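Long-range contact in R.Pab1 family restriction endonuclease (Campylobacter coli, PDB 7CFA), which probably recognises a specific DNA sequence and excises a base from it, acting as a restriction DNA glycosylase: residues A[111-117]-A[155-160]. The protein carries 2 engineered substitutions. Sequence-based numbering, arbitrary orientation.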
loop_
_atom_site.group_PDB
_atom_site.type_symbol
_atom_site.label_atom_id
_atom_site.label_comp_id
_atom_site.label_asym_id
_atom_site.label_seq_id
_atom_site.Cartn_x
_atom_site.Cartn_y
_atom_site.Cartn_z
ATOM N N ILE A 111 -9.062 15.516 9.794
ATOM C CA ILE A 111 -8.123 15.198 8.721
ATOM C C ILE A 111 -8.792 14.346 7.646
ATOM O O ILE A 111 -8.643 14.605 6.446
ATOM C CB ILE A 111 -6.876 14.507 9.303
ATOM C CG1 ILE A 111 -6.037 15.514 10.086
ATOM C CG2 ILE A 111 -6.059 13.830 8.206
ATOM C CD1 ILE A 111 -4.801 14.922 10.721
ATOM N N GLU A 112 -9.536 13.316 8.054
ATOM C CA GLU A 112 -10.178 12.440 7.078
ATOM C C GLU A 112 -11.303 13.128 6.315
ATOM O O GLU A 112 -11.763 12.586 5.306
ATOM C CB GLU A 112 -10.697 11.177 7.768
ATOM C CG GLU A 112 -9.580 10.270 8.266
ATOM C CD GLU A 112 -10.086 9.021 8.961
ATOM O OE1 GLU A 112 -11.319 8.828 9.031
ATOM O OE2 GLU A 112 -9.244 8.230 9.439
ATOM N N ASP A 113 -11.753 14.301 6.765
ATOM C CA ASP A 113 -12.725 15.083 6.014
ATOM C C ASP A 113 -12.081 16.130 5.116
ATOM O O ASP A 113 -12.675 16.499 4.098
ATOM C CB ASP A 113 -13.710 15.772 6.969
ATOM C CG ASP A 113 -14.581 14.784 7.723
ATOM O OD1 ASP A 113 -14.926 13.732 7.145
ATOM O OD2 ASP A 113 -14.918 15.059 8.893
ATOM N N LYS A 114 -10.882 16.602 5.458
ATOM C CA LYS A 114 -10.192 17.616 4.670
ATOM C C LYS A 114 -9.191 17.037 3.681
ATOM O O LYS A 114 -8.909 17.675 2.662
ATOM C CB LYS A 114 -9.462 18.601 5.591
ATOM C CG LYS A 114 -10.361 19.317 6.586
ATOM C CD LYS A 114 -11.471 20.083 5.884
ATOM C CE LYS A 114 -12.379 20.781 6.887
ATOM N NZ LYS A 114 -13.484 21.530 6.220
ATOM N N MET A 115 -8.637 15.859 3.952
ATOM C CA MET A 115 -7.666 15.263 3.045
ATOM C C MET A 115 -8.390 14.476 1.962
ATOM O O MET A 115 -9.283 13.673 2.253
ATOM C CB MET A 115 -6.695 14.368 3.811
ATOM C CG MET A 115 -5.802 15.128 4.785
ATOM S SD MET A 115 -4.797 16.406 3.988
ATOM C CE MET A 115 -5.635 17.896 4.511
ATOM N N LYS A 116 -8.011 14.715 0.711
ATOM C CA LYS A 116 -8.696 14.145 -0.437
ATOM C C LYS A 116 -7.724 13.338 -1.282
ATOM O O LYS A 116 -6.600 13.775 -1.545
ATOM C CB LYS A 116 -9.340 15.240 -1.297
ATOM C CG LYS A 116 -10.330 16.126 -0.549
ATOM C CD LYS A 116 -11.549 15.340 -0.081
ATOM C CE LYS A 116 -12.485 16.217 0.738
ATOM N NZ LYS A 116 -13.545 15.430 1.427
ATOM N N ILE A 117 -8.165 12.156 -1.693
ATOM C CA ILE A 117 -7.469 11.372 -2.703
ATOM C C ILE A 117 -8.008 11.784 -4.065
ATOM O O ILE A 117 -9.225 11.787 -4.286
ATOM C CB ILE A 117 -7.652 9.866 -2.455
ATOM C CG1 ILE A 117 -6.993 9.470 -1.130
ATOM C CG2 ILE A 117 -7.079 9.054 -3.608
ATOM C CD1 ILE A 117 -7.133 8.004 -0.783
ATOM N N ILE A 155 1.370 11.294 8.352
ATOM C CA ILE A 155 0.053 10.685 8.220
ATOM C C ILE A 155 -0.156 10.329 6.756
ATOM O O ILE A 155 -0.197 11.214 5.892
ATOM C CB ILE A 155 -1.055 11.619 8.729
ATOM C CG1 ILE A 155 -0.815 11.956 10.203
ATOM C CG2 ILE A 155 -2.422 10.980 8.535
ATOM C CD1 ILE A 155 -1.775 12.973 10.764
ATOM N N ILE A 156 -0.278 9.036 6.478
ATOM C CA ILE A 156 -0.540 8.547 5.130
ATOM C C ILE A 156 -2.044 8.394 4.955
ATOM O O ILE A 156 -2.717 7.779 5.790
ATOM C CB ILE A 156 0.186 7.215 4.877
ATOM C CG1 ILE A 156 1.687 7.367 5.129
ATOM C CG2 ILE A 156 -0.073 6.729 3.461
ATOM C CD1 ILE A 156 2.347 8.425 4.274
ATOM N N ILE A 157 -2.573 8.956 3.873
ATOM C CA ILE A 157 -4.003 8.932 3.586
ATOM C C ILE A 157 -4.264 7.878 2.517
ATOM O O ILE A 157 -3.732 7.966 1.404
ATOM C CB ILE A 157 -4.507 10.311 3.136
ATOM C CG1 ILE A 157 -4.180 11.374 4.188
ATOM C CG2 ILE A 157 -6.001 10.270 2.865
ATOM C CD1 ILE A 157 -4.821 11.121 5.535
ATOM N N LYS A 158 -5.084 6.883 2.850
ATOM C CA LYS A 158 -5.471 5.828 1.924
ATOM C C LYS A 158 -6.989 5.693 1.917
ATOM O O LYS A 158 -7.693 6.290 2.736
ATOM C CB LYS A 158 -4.818 4.488 2.290
ATOM C CG LYS A 158 -3.305 4.456 2.116
ATOM C CD LYS A 158 -2.902 4.567 0.652
ATOM C CE LYS A 158 -1.391 4.508 0.495
ATOM N NZ LYS A 158 -0.962 4.580 -0.930
ATOM N N GLU A 159 -7.493 4.896 0.976
ATOM C CA GLU A 159 -8.931 4.680 0.877
ATOM C C GLU A 159 -9.423 3.814 2.029
ATOM O O GLU A 159 -8.723 2.908 2.488
ATOM C CB GLU A 159 -9.291 4.009 -0.451
ATOM C CG GLU A 159 -8.795 4.726 -1.696
ATOM C CD GLU A 159 -7.420 4.256 -2.131
ATOM O OE1 GLU A 159 -6.728 3.613 -1.315
ATOM O OE2 GLU A 159 -7.037 4.525 -3.289
ATOM N N LYS A 160 -10.635 4.099 2.498
ATOM C CA LYS A 160 -11.264 3.236 3.489
ATOM C C LYS A 160 -11.617 1.899 2.853
ATOM O O LYS A 160 -12.217 1.851 1.774
ATOM C CB LYS A 160 -12.518 3.893 4.061
ATOM C CG LYS A 160 -12.259 5.048 5.006
ATOM C CD LYS A 160 -13.550 5.466 5.690
ATOM C CE LYS A 160 -13.340 6.650 6.617
ATOM N NZ LYS A 160 -12.328 6.355 7.669
#
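Ile157 stands at the middle of an apolar seam, where the short helix 111-114 and the chain leaving it pack against one face of strand 152-159. Ile157 CD1 lies 4.0 Å from CG2 of Ile111. Ile157 CG1 meets CB of Met115 at 3.9 Å, the Met115 and Ile157 side chains crossing at about a right angle. One step further along the seam, Ile111 and Ile155 come tip to tip, their CD1 methyls 3.6 Å apart. The seam ends with Ile117. The extended chain of Ile117 (chi2 179°) carries CD1 past the Ile157 side chain and onto the strand backbone, 3.6 Å from the carbonyl carbon C of Lys158, with CG of Glu159 also touching this methyl.

The one polar pair between the two segments, Glu112 with Lys160, lies at the border of the patch. Lys160 bends at its last torsion (chi4 -58°), bringing NZ to within 3.0 Å of Glu112 OE1 in a salt bridge; the ammonium sits above the carboxylate plane, 52° out of it. The other carboxylate oxygen, OE2, accepts a hydrogen bond from Gly168 N, so both oxygens are held and the group's rotation is restricted.

Val127 and Lys125 of the second subunit pack on Ile111 and Met115, placing the seam beside the dimer interface. A one-turn helix and the link into strand 118-127 thus cover one strand of the long antiparallel sheet, consistent with the half-pipe fold of the R.PabI family.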